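Long-range contacts in polyprenyl synthetase (Zymomonas mobilis subsp. mobilis, PDB 4KKM), which probably acts as a magnesium-dependent prenyltransferase that builds farnesyl diphosphate or a longer prenyl diphosphate chain from five-carbon units: residues B[215-219]-B[229-235]; B[80-84]-B[301-305]; B[145-150]-B[164-169]; B[74-79]-B[307-311]. All blocks are in the same frame, centred on the assembly; numbering follows the deposited sequence. Where two conformers were deposited one is given.

Contacts 1, 2 and 4 form one cluster on the same side of the chain's centre. Their centres are about 9 Å (contacts 2 and 4) to 12 Å (contacts 1 and 2) apart. Y235 OH of contact 1 bonds to L308 O of contact 4 at 2.7 Å. R309 of contact 4 reaches back to the carbonyls of F301 and G302 in contact 2. L82 and F83 of contact 2 pack on L232 of contact 1. Contact 3 stands apart, centred about 23 Å from contact 2, but L164 packs on A217 of 215-219. All four lie away from the calcium site at D108 and D114; contacts 1, 3 and 4 pair helices and contact 2 joins two loops.

Contact 1 of 4, residues B[215-219]-B[229-235]; sequences LEAGA and RDRLKAY
L215 and E216 of helix 208-221 meet L232, R229 and K233 of helix 226-253. Segments 215-219 and 229-235 run antiparallel, 160° between their directions and 8.5 Å between axes at closest approach. L215 is the apolar centre. Its CG sits over the backbone of the partner helix, 3.3 Å from L232 O. Its CD1 lies 3.6 Å from Y235 CD1, where the two side chains cross at about a right angle. L232 packs next along the interface. Its CD1 touches A219 CB at 3.8 Å, and its CB lies near L215 CD1.

E216 works on the more open side. Its CG is anti to the backbone N (chi1 -176°) and the rest of the chain is extended, which carries the carboxylate across to helix 226-253. K233 NZ donates to E216 OE1 at 3.1 Å in a salt bridge. The ammonium comes from above the carboxylate plane, 53° out of it. The other oxygen, E216 OE2, rests 3.4 Å from R229 CD. Its pairing with the R229 guanidinium is long and no N-H points at it; R229 also has a second conformer.

The pair thus joins a buried apolar seam to a partly exposed charged edge. E216 is probably stabilised as a carboxylate by the two nearby positive charges, with K233 giving the hydrogen-bonded salt bridge and R229 only a long charge pairing.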
loop_
_atom_site.group_PDB
_atom_site.type_symbol
_atom_site.label_atom_id
_atom_site.label_comp_id
_atom_site.label_asym_id
_atom_site.label_seq_id
_atom_site.Cartn_x
_atom_site.Cartn_y
_atom_site.Cartn_z
ATOM N N LEU B 215 14.568 11.843 -4.649
ATOM C CA LEU B 215 15.992 12.189 -4.624
ATOM C C LEU B 215 16.814 11.033 -4.069
ATOM O O LEU B 215 17.877 10.696 -4.597
ATOM C CB LEU B 215 16.230 13.461 -3.796
ATOM C CG LEU B 215 16.149 14.800 -4.552
ATOM C CD1 LEU B 215 17.313 14.960 -5.527
ATOM C CD2 LEU B 215 14.806 14.956 -5.281
ATOM N N GLU B 216 16.311 10.414 -3.007
ATOM C CA GLU B 216 17.031 9.310 -2.389
ATOM C C GLU B 216 17.094 8.113 -3.337
ATOM O O GLU B 216 18.090 7.391 -3.375
ATOM C CB GLU B 216 16.409 8.919 -1.045
ATOM C CG GLU B 216 17.193 7.836 -0.307
ATOM C CD GLU B 216 16.667 7.554 1.096
ATOM O OE1 GLU B 216 15.589 8.076 1.460
ATOM O OE2 GLU B 216 17.341 6.805 1.838
ATOM N N ALA B 217 16.037 7.928 -4.123
ATOM C CA ALA B 217 15.991 6.834 -5.090
ATOM C C ALA B 217 17.118 6.949 -6.111
ATOM O O ALA B 217 17.718 5.947 -6.509
ATOM C CB ALA B 217 14.633 6.793 -5.787
ATOM N N GLY B 218 17.412 8.176 -6.530
ATOM C CA GLY B 218 18.509 8.418 -7.453
ATOM C C GLY B 218 19.841 8.005 -6.861
ATOM O O GLY B 218 20.661 7.366 -7.525
ATOM N N ALA B 219 20.050 8.366 -5.599
ATOM C CA ALA B 219 21.264 7.992 -4.883
ATOM C C ALA B 219 21.366 6.480 -4.728
ATOM O O ALA B 219 22.439 5.905 -4.888
ATOM C CB ALA B 219 21.301 8.668 -3.521
ATOM N N ARG B 229 23.965 11.007 -0.662
ATOM C CA ARG B 229 22.564 10.770 -0.356
ATOM C C ARG B 229 21.986 11.920 0.459
ATOM O O ARG B 229 20.882 12.390 0.177
ATOM C CB ARG B 229 22.358 9.444 0.380
ATOM C CG ARG B 229 20.956 9.314 0.941
ATOM C CD ARG B 229 20.506 7.876 1.122
ATOM N NE ARG B 229 21.080 7.224 2.295
ATOM C CZ ARG B 229 20.807 7.551 3.555
ATOM N NH1 ARG B 229 19.979 8.551 3.827
ATOM N NH2 ARG B 229 21.374 6.880 4.547
ATOM N N ASP B 230 22.746 12.383 1.448
ATOM C CA ASP B 230 22.312 13.480 2.301
ATOM C C ASP B 230 22.143 14.799 1.541
ATOM O O ASP B 230 21.185 15.528 1.773
ATOM C CB ASP B 230 23.271 13.659 3.482
ATOM C CG ASP B 230 23.103 12.583 4.534
ATOM O OD1 ASP B 230 22.078 11.869 4.499
ATOM O OD2 ASP B 230 23.992 12.451 5.399
ATOM N N ARG B 231 23.077 15.105 0.644
ATOM C CA ARG B 231 22.954 16.293 -0.195
ATOM C C ARG B 231 21.669 16.258 -1.025
ATOM O O ARG B 231 20.950 17.258 -1.122
ATOM C CB ARG B 231 24.156 16.425 -1.126
ATOM C CG ARG B 231 25.427 16.906 -0.453
ATOM C CD ARG B 231 26.562 16.968 -1.458
ATOM N NE ARG B 231 27.741 17.624 -0.905
ATOM C CZ ARG B 231 27.941 18.938 -0.918
ATOM N NH1 ARG B 231 27.043 19.749 -1.461
ATOM N NH2 ARG B 231 29.047 19.439 -0.391
ATOM N N LEU B 232 21.393 15.107 -1.624
ATOM C CA LEU B 232 20.187 14.941 -2.431
ATOM C C LEU B 232 18.915 15.041 -1.584
ATOM O O LEU B 232 17.951 15.691 -1.980
ATOM C CB LEU B 232 20.233 13.617 -3.203
ATOM C CG LEU B 232 21.384 13.557 -4.215
ATOM C CD1 LEU B 232 21.423 12.223 -4.950
ATOM C CD2 LEU B 232 21.274 14.711 -5.192
ATOM N N LYS B 233 18.907 14.412 -0.415
ATOM C CA LYS B 233 17.734 14.525 0.453
ATOM C C LYS B 233 17.548 15.960 0.955
ATOM O O LYS B 233 16.421 16.419 1.151
ATOM C CB LYS B 233 17.797 13.526 1.614
ATOM C CG LYS B 233 17.664 12.070 1.169
ATOM C CD LYS B 233 17.418 11.133 2.345
ATOM C CE LYS B 233 15.943 11.116 2.742
ATOM N NZ LYS B 233 15.670 10.105 3.803
ATOM N N ALA B 234 18.654 16.670 1.142
ATOM C CA ALA B 234 18.598 18.071 1.547
ATOM C C ALA B 234 17.993 18.941 0.442
ATOM O O ALA B 234 17.255 19.888 0.717
ATOM C CB ALA B 234 19.999 18.575 1.923
ATOM N N TYR B 235 18.321 18.628 -0.809
ATOM C CA TYR B 235 17.714 19.316 -1.946
ATOM C C TYR B 235 16.205 19.111 -1.928
ATOM O O TYR B 235 15.440 20.058 -2.120
ATOM C CB TYR B 235 18.306 18.811 -3.265
ATOM C CG TYR B 235 17.520 19.175 -4.517
ATOM C CD1 TYR B 235 16.417 18.420 -4.917
ATOM C CD2 TYR B 235 17.905 20.249 -5.320
ATOM C CE1 TYR B 235 15.703 18.733 -6.063
ATOM C CE2 TYR B 235 17.188 20.574 -6.476
ATOM C CZ TYR B 235 16.087 19.805 -6.841
ATOM O OH TYR B 235 15.366 20.099 -7.981
#

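Contact 2 of 4, residues B[80-84]-B[301-305]; sequences CALFN and FGSEA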
loop_
_atom_site.group_PDB
_atom_site.type_symbol
_atom_site.label_atom_id
_atom_site.label_comp_id
_atom_site.label_asym_id
_atom_site.label_seq_id
_atom_site.Cartn_x
_atom_site.Cartn_y
_atom_site.Cartn_z
ATOM N N CYS B 80 18.530 10.318 -11.176
ATOM C CA CYS B 80 19.241 9.172 -11.744
ATOM C C CYS B 80 20.230 9.605 -12.826
ATOM O O CYS B 80 21.277 8.978 -13.019
ATOM C CB CYS B 80 18.260 8.134 -12.291
ATOM S SG CYS B 80 17.385 7.242 -11.001
ATOM N N ALA B 81 19.896 10.694 -13.513
ATOM C CA ALA B 81 20.754 11.259 -14.550
ATOM C C ALA B 81 22.113 11.725 -14.019
ATOM O O ALA B 81 23.072 11.847 -14.781
ATOM C CB ALA B 81 20.042 12.405 -15.260
ATOM N N LEU B 82 22.197 11.993 -12.717
ATOM C CA LEU B 82 23.462 12.414 -12.108
ATOM C C LEU B 82 24.498 11.309 -12.189
ATOM O O LEU B 82 25.698 11.560 -12.233
ATOM C CB LEU B 82 23.269 12.762 -10.630
ATOM C CG LEU B 82 22.312 13.894 -10.278
ATOM C CD1 LEU B 82 22.146 14.015 -8.760
ATOM C CD2 LEU B 82 22.847 15.166 -10.865
ATOM N N PHE B 83 24.017 10.076 -12.169
ATOM C CA PHE B 83 24.888 8.921 -12.103
ATOM C C PHE B 83 24.653 8.112 -13.372
ATOM O O PHE B 83 24.006 8.603 -14.296
ATOM C CB PHE B 83 24.575 8.160 -10.816
ATOM C CG PHE B 83 24.372 9.080 -9.630
ATOM C CD1 PHE B 83 25.399 9.914 -9.215
ATOM C CD2 PHE B 83 23.154 9.143 -8.965
ATOM C CE1 PHE B 83 25.233 10.780 -8.143
ATOM C CE2 PHE B 83 22.976 10.011 -7.886
ATOM C CZ PHE B 83 24.017 10.830 -7.478
ATOM N N ASN B 84 25.178 6.902 -13.462
ATOM C CA ASN B 84 24.945 6.161 -14.697
ATOM C C ASN B 84 23.857 5.121 -14.529
ATOM O O ASN B 84 24.115 3.923 -14.550
ATOM C CB ASN B 84 26.224 5.544 -15.266
ATOM C CG ASN B 84 26.187 5.441 -16.786
ATOM O OD1 ASN B 84 25.439 6.167 -17.446
ATOM N ND2 ASN B 84 26.988 4.543 -17.346
ATOM N N PHE B 301 28.186 18.667 -8.068
ATOM C CA PHE B 301 27.936 18.054 -9.369
ATOM C C PHE B 301 28.202 19.031 -10.506
ATOM O O PHE B 301 28.054 20.244 -10.348
ATOM C CB PHE B 301 26.496 17.539 -9.477
ATOM C CG PHE B 301 26.106 16.587 -8.387
ATOM C CD1 PHE B 301 26.592 15.289 -8.376
ATOM C CD2 PHE B 301 25.247 16.983 -7.378
ATOM C CE1 PHE B 301 26.236 14.407 -7.370
ATOM C CE2 PHE B 301 24.882 16.106 -6.369
ATOM C CZ PHE B 301 25.378 14.815 -6.366
ATOM N N GLY B 302 28.583 18.487 -11.659
ATOM C CA GLY B 302 28.755 19.275 -12.863
ATOM C C GLY B 302 27.433 19.543 -13.561
ATOM O O GLY B 302 26.383 19.619 -12.923
ATOM N N SER B 303 27.481 19.677 -14.881
ATOM C CA SER B 303 26.297 20.028 -15.659
ATOM C C SER B 303 25.208 18.958 -15.621
ATOM O O SER B 303 24.054 19.227 -15.960
ATOM C CB SER B 303 26.684 20.318 -17.110
ATOM O OG SER B 303 27.085 19.131 -17.767
ATOM N N GLU B 304 25.566 17.746 -15.204
ATOM C CA GLU B 304 24.592 16.660 -15.115
ATOM C C GLU B 304 23.467 16.989 -14.124
ATOM O O GLU B 304 22.402 16.369 -14.150
ATOM C CB GLU B 304 25.275 15.333 -14.750
ATOM C CG GLU B 304 25.896 15.284 -13.359
ATOM C CD GLU B 304 27.277 15.916 -13.291
ATOM O OE1 GLU B 304 27.709 16.539 -14.286
ATOM O OE2 GLU B 304 27.934 15.782 -12.238
ATOM N N ALA B 305 23.706 17.980 -13.270
ATOM C CA ALA B 305 22.727 18.389 -12.266
ATOM C C ALA B 305 21.869 19.566 -12.721
ATOM O O ALA B 305 21.074 20.092 -11.944
ATOM C CB ALA B 305 23.432 18.727 -10.949
HETATM O O HOH W 1 27.715 12.710 -10.874
#
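A type I beta turn, C80 to F83, lies at the end of helix 71-80 and brings L82 and F83 against F301, E304 and A305. The facing loop leads into helix 306-314: residues 303-305 make a 3-10 turn and A305 takes the N-cap position. The contact therefore joins two loops of the mainly helical isoprenoid synthase fold that are more than 200 residues apart in the chain.

L82 is the central residue, and its two methyls do different work. CD1 lies over one face of the F301 ring in a CH-pi contact, 4.2 Å from the centroid. It is offset toward the rim, and the two side chains cross at about a right angle. CD2 turns to the 3-10 turn instead and rests 3.6 Å from A305 CB, close to E304 O as well. F83 adds a smaller ring contact, with F83 CE1 at 3.8 Å from F301 CE1. Within its own loop, L82 CB sits over the centre of one face of the F83 ring. From helix 226-253, I228 packs on F83 and F301, and L232 on L82 and F83.

E304 folds back on its own loop. Its CG lies between the backbone N and the carbonyl carbon (chi1 66°), and a second bend at chi2 turns the carboxylate toward G302. G302 N donates to E304 OE2 at 2.8 Å, from above the carboxylate plane. A water bridges the two loops: it donates to L82 O at 2.7 Å and, weakly, to E304 OE2 at 3.4 Å.

Contact 3 of 4, residues B[145-150]-B[164-169]; sequences AFEILS and LIQALA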
loop_
_atom_site.group_PDB
_atom_site.type_symbol
_atom_site.label_atom_id
_atom_site.label_comp_id
_atom_site.label_asym_id
_atom_site.label_seq_id
_atom_site.Cartn_x
_atom_site.Cartn_y
_atom_site.Cartn_z
ATOM N N ALA B 145 2.675 0.000 -6.529
ATOM C CA ALA B 145 3.959 0.681 -6.368
ATOM C C ALA B 145 5.035 -0.291 -5.895
ATOM O O ALA B 145 6.172 -0.273 -6.379
ATOM C CB ALA B 145 3.836 1.835 -5.373
ATOM N N PHE B 146 4.667 -1.145 -4.944
ATOM C CA PHE B 146 5.631 -2.062 -4.340
ATOM C C PHE B 146 5.908 -3.255 -5.241
ATOM O O PHE B 146 7.038 -3.757 -5.285
ATOM C CB PHE B 146 5.177 -2.485 -2.939
ATOM C CG PHE B 146 5.143 -1.345 -1.970
ATOM C CD1 PHE B 146 6.317 -0.880 -1.385
ATOM C CD2 PHE B 146 3.953 -0.698 -1.680
ATOM C CE1 PHE B 146 6.295 0.198 -0.513
ATOM C CE2 PHE B 146 3.926 0.380 -0.811
ATOM C CZ PHE B 146 5.099 0.826 -0.222
ATOM N N GLU B 147 4.887 -3.696 -5.975
ATOM C CA GLU B 147 5.094 -4.727 -6.989
ATOM C C GLU B 147 6.119 -4.264 -8.018
ATOM O O GLU B 147 7.025 -5.016 -8.381
ATOM C CB GLU B 147 3.785 -5.112 -7.697
ATOM C CG GLU B 147 3.965 -6.326 -8.611
ATOM C CD GLU B 147 2.711 -6.699 -9.381
ATOM O OE1 GLU B 147 1.620 -6.199 -9.036
ATOM O OE2 GLU B 147 2.820 -7.500 -10.336
ATOM N N ILE B 148 5.981 -3.022 -8.475
ATOM C CA ILE B 148 6.888 -2.474 -9.487
ATOM C C ILE B 148 8.329 -2.439 -8.981
ATOM O O ILE B 148 9.254 -2.870 -9.676
ATOM C CB ILE B 148 6.464 -1.047 -9.916
ATOM C CG1 ILE B 148 5.126 -1.072 -10.664
ATOM C CG2 ILE B 148 7.543 -0.390 -10.786
ATOM C CD1 ILE B 148 4.466 0.300 -10.750
ATOM N N LEU B 149 8.520 -1.940 -7.763
ATOM C CA LEU B 149 9.866 -1.815 -7.200
ATOM C C LEU B 149 10.543 -3.159 -6.951
ATOM O O LEU B 149 11.772 -3.245 -6.904
ATOM C CB LEU B 149 9.844 -1.020 -5.895
ATOM C CG LEU B 149 9.615 0.488 -6.001
ATOM C CD1 LEU B 149 9.696 1.122 -4.620
ATOM C CD2 LEU B 149 10.648 1.110 -6.942
ATOM N N SER B 150 9.741 -4.204 -6.780
ATOM C CA SER B 150 10.279 -5.516 -6.438
ATOM C C SER B 150 10.909 -6.232 -7.637
ATOM O O SER B 150 11.758 -7.106 -7.465
ATOM C CB SER B 150 9.188 -6.400 -5.825
ATOM O OG SER B 150 8.313 -6.881 -6.830
ATOM N N LEU B 164 15.023 0.716 -1.991
ATOM C CA LEU B 164 13.944 1.506 -2.585
ATOM C C LEU B 164 12.617 1.196 -1.903
ATOM O O LEU B 164 11.866 2.104 -1.534
ATOM C CB LEU B 164 13.838 1.240 -4.095
ATOM C CG LEU B 164 15.015 1.740 -4.942
ATOM C CD1 LEU B 164 14.896 1.216 -6.359
ATOM C CD2 LEU B 164 15.050 3.269 -4.942
ATOM N N ILE B 165 12.336 -0.093 -1.739
ATOM C CA ILE B 165 11.101 -0.535 -1.098
ATOM C C ILE B 165 10.982 -0.032 0.347
ATOM O O ILE B 165 9.948 0.512 0.738
ATOM C CB ILE B 165 10.971 -2.069 -1.144
ATOM C CG1 ILE B 165 10.710 -2.529 -2.585
ATOM C CG2 ILE B 165 9.853 -2.534 -0.230
ATOM C CD1 ILE B 165 11.018 -3.992 -2.836
ATOM N N GLN B 166 12.033 -0.207 1.142
ATOM C CA GLN B 166 11.998 0.311 2.507
ATOM C C GLN B 166 11.777 1.822 2.536
ATOM O O GLN B 166 10.947 2.324 3.298
ATOM C CB GLN B 166 13.277 -0.035 3.276
ATOM C CG GLN B 166 13.278 0.555 4.674
ATOM C CD GLN B 166 14.184 -0.189 5.635
ATOM O OE1 GLN B 166 15.255 -0.667 5.257
ATOM N NE2 GLN B 166 13.751 -0.298 6.888
ATOM N N ALA B 167 12.519 2.540 1.696
ATOM C CA ALA B 167 12.388 3.994 1.618
ATOM C C ALA B 167 10.985 4.409 1.196
ATOM O O ALA B 167 10.415 5.337 1.758
ATOM C CB ALA B 167 13.426 4.580 0.663
ATOM N N LEU B 168 10.421 3.724 0.202
ATOM C CA LEU B 168 9.070 4.061 -0.229
ATOM C C LEU B 168 8.021 3.812 0.866
ATOM O O LEU B 168 7.122 4.633 1.067
ATOM C CB LEU B 168 8.694 3.313 -1.508
ATOM C CG LEU B 168 7.335 3.759 -2.063
ATOM C CD1 LEU B 168 7.395 5.229 -2.469
ATOM C CD2 LEU B 168 6.878 2.883 -3.223
ATOM N N ALA B 169 8.131 2.688 1.574
ATOM C CA ALA B 169 7.135 2.340 2.593
ATOM C C ALA B 169 7.154 3.339 3.739
ATOM O O ALA B 169 6.106 3.742 4.252
ATOM C CB ALA B 169 7.349 0.916 3.115
#
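Helix 131-150 and helix 158-172 run antiparallel here, with 161° between the directions of segments 145-150 and 164-169. The segment axes come within 10.0 Å, and L149 and I165 have the nearest CA atoms, 6.4 Å apart. No hydrogen bond crosses the interface, which is apolar and buried.

F146, L149, I165 and L168 carry the packing. L168 CG is anti to its own backbone N (chi1 -174°), which sends the side chain across to the other helix. There L168 CD2 lies over one face of the F146 ring, 4.2 Å from the centroid, in an off-centre CH-pi contact. The same methyl touches L149 CD1 at 3.6 Å and also meets A145 CB, so it is held among three side chains. The F146 ring turns its edge to the backbone of helix 158-172, with I165 O and A169 N near its plane. Its CE1 is 3.8 Å from A169 CB. I165 runs along the same face: its CG1 rests 3.7 Å from L149 CB, its CG2 meets F146 and its CD1 reaches S150. S150 OG donates to E147 O, one turn back, at 2.7 Å.

The pair sits between the core and the dimer interface. Helix 87-109 packs on A145 and L168, and helix 208-221 packs on L164 and L168. On the dimer side, F146 stacks on F146 of the second subunit, and A169 packs on A143 of that subunit.

Contact 4 of 4, residues B[74-79]-B[307-311]; sequences LLVVAT and YLRSI
L75 O is gripped by two donors of T79, and both residues also touch L308 of the partner helix. T79 OG1 donates at 2.7 Å to L75 O, and T79 N makes the usual helix bond. The two reach the oxygen from opposite faces of its plane. T79 OG1 sits beside its backbone N (chi1 -52°), which turns the hydroxyl back to L75 O and places its oxygen 3.7 Å from L308 CD2.

The rest of the cross-helix packing is apolar. A78 CB is the small central group. It lies 3.8 Å from Y307 CB, and L308 CD2 and I311 CD1 also close on it. L74 and I311 reach toward each other tip to tip, with L74 CD2 3.7 Å from I311 CD1. L75 CD2 touches both L308 CD2 and I311 CG2, at 3.9 Å from each. One water bridges the backbones: it donates to A78 O at 3.0 Å and accepts from L308 N.

Helix 24-45 packs on L74 and Y307, while helices 208-221 and 226-253 pack on L75 and T79. The segments run broadly antiparallel, 146° apart. Such side-by-side helix packing belongs to the all-alpha isoprenoid synthase fold, here tying helix 71-80 to C-terminal helix 306-314.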
loop_
_atom_site.group_PDB
_atom_site.type_symbol
_atom_site.label_atom_id
_atom_site.label_comp_id
_atom_site.label_asym_id
_atom_site.label_seq_id
_atom_site.Cartn_x
_atom_site.Cartn_y
_atom_site.Cartn_z
ATOM N N LEU B 74 9.708 13.021 -12.770
ATOM C CA LEU B 74 10.712 13.932 -13.310
ATOM C C LEU B 74 11.910 14.048 -12.367
ATOM O O LEU B 74 13.060 14.043 -12.806
ATOM C CB LEU B 74 10.102 15.313 -13.566
ATOM C CG LEU B 74 11.069 16.401 -14.033
ATOM C CD1 LEU B 74 11.602 16.083 -15.432
ATOM C CD2 LEU B 74 10.394 17.770 -13.988
ATOM N N LEU B 75 11.635 14.151 -11.071
ATOM C CA LEU B 75 12.702 14.215 -10.071
ATOM C C LEU B 75 13.529 12.934 -10.035
ATOM O O LEU B 75 14.753 12.983 -9.905
ATOM C CB LEU B 75 12.118 14.488 -8.682
ATOM C CG LEU B 75 11.627 15.918 -8.445
ATOM C CD1 LEU B 75 10.825 15.995 -7.151
ATOM C CD2 LEU B 75 12.809 16.878 -8.414
ATOM N N VAL B 76 12.862 11.788 -10.129
ATOM C CA VAL B 76 13.572 10.515 -10.178
ATOM C C VAL B 76 14.500 10.468 -11.390
ATOM O O VAL B 76 15.692 10.171 -11.262
ATOM C CB VAL B 76 12.602 9.315 -10.231
ATOM C CG1 VAL B 76 13.374 8.024 -10.497
ATOM C CG2 VAL B 76 11.812 9.217 -8.934
ATOM N N VAL B 77 13.946 10.779 -12.558
ATOM C CA VAL B 77 14.703 10.751 -13.808
ATOM C C VAL B 77 15.890 11.718 -13.751
ATOM O O VAL B 77 17.014 11.358 -14.117
ATOM C CB VAL B 77 13.800 11.078 -15.027
ATOM C CG1 VAL B 77 14.643 11.361 -16.265
ATOM C CG2 VAL B 77 12.803 9.944 -15.289
ATOM N N ALA B 78 15.646 12.933 -13.269
ATOM C CA ALA B 78 16.699 13.948 -13.197
ATOM C C ALA B 78 17.771 13.620 -12.161
ATOM O O ALA B 78 18.919 14.039 -12.300
ATOM C CB ALA B 78 16.109 15.338 -12.928
ATOM N N THR B 79 17.400 12.895 -11.113
ATOM C CA THR B 79 18.385 12.506 -10.110
ATOM C C THR B 79 19.202 11.308 -10.592
ATOM O O THR B 79 20.422 11.282 -10.450
ATOM C CB THR B 79 17.742 12.188 -8.743
ATOM O OG1 THR B 79 16.909 13.282 -8.346
ATOM C CG2 THR B 79 18.827 11.981 -7.686
ATOM N N TYR B 307 19.301 19.748 -14.693
ATOM C CA TYR B 307 17.867 19.474 -14.651
ATOM C C TYR B 307 17.287 19.737 -13.270
ATOM O O TYR B 307 16.293 20.452 -13.131
ATOM C CB TYR B 307 17.572 18.040 -15.090
ATOM C CG TYR B 307 17.801 17.821 -16.562
ATOM C CD1 TYR B 307 17.050 18.511 -17.507
ATOM C CD2 TYR B 307 18.771 16.936 -17.012
ATOM C CE1 TYR B 307 17.253 18.323 -18.858
ATOM C CE2 TYR B 307 18.985 16.742 -18.364
ATOM C CZ TYR B 307 18.221 17.435 -19.282
ATOM O OH TYR B 307 18.425 17.244 -20.627
ATOM N N LEU B 308 17.915 19.163 -12.249
ATOM C CA LEU B 308 17.522 19.420 -10.867
ATOM C C LEU B 308 17.598 20.908 -10.524
ATOM O O LEU B 308 16.732 21.436 -9.828
ATOM C CB LEU B 308 18.389 18.610 -9.900
ATOM C CG LEU B 308 18.077 17.111 -9.817
ATOM C CD1 LEU B 308 19.031 16.425 -8.843
ATOM C CD2 LEU B 308 16.607 16.857 -9.433
ATOM N N ARG B 309 18.632 21.580 -11.015
ATOM C CA ARG B 309 18.767 23.018 -10.791
ATOM C C ARG B 309 17.588 23.787 -11.397
ATOM O O ARG B 309 16.980 24.623 -10.730
ATOM C CB ARG B 309 20.111 23.535 -11.324
ATOM C CG ARG B 309 21.321 23.016 -10.544
ATOM C CD ARG B 309 22.646 23.601 -11.039
ATOM N NE ARG B 309 23.780 23.038 -10.302
ATOM C CZ ARG B 309 24.695 22.224 -10.824
ATOM N NH1 ARG B 309 24.642 21.884 -12.106
ATOM N NH2 ARG B 309 25.676 21.762 -10.061
ATOM N N SER B 310 17.262 23.482 -12.654
ATOM C CA SER B 310 16.125 24.099 -13.340
ATOM C C SER B 310 14.799 23.814 -12.646
ATOM O O SER B 310 13.929 24.687 -12.562
ATOM C CB SER B 310 16.045 23.614 -14.789
ATOM O OG SER B 310 17.106 24.149 -15.555
ATOM N N ILE B 311 14.646 22.586 -12.160
ATOM C CA ILE B 311 13.418 22.179 -11.495
ATOM C C ILE B 311 13.190 23.024 -10.253
ATOM O O ILE B 311 12.082 23.502 -10.026
ATOM C CB ILE B 311 13.427 20.672 -11.143
ATOM C CG1 ILE B 311 13.271 19.840 -12.415
ATOM C CG2 ILE B 311 12.321 20.341 -10.141
ATOM C CD1 ILE B 311 13.599 18.377 -12.226
HETATM O O HOH W 2 19.868 16.763 -12.957
#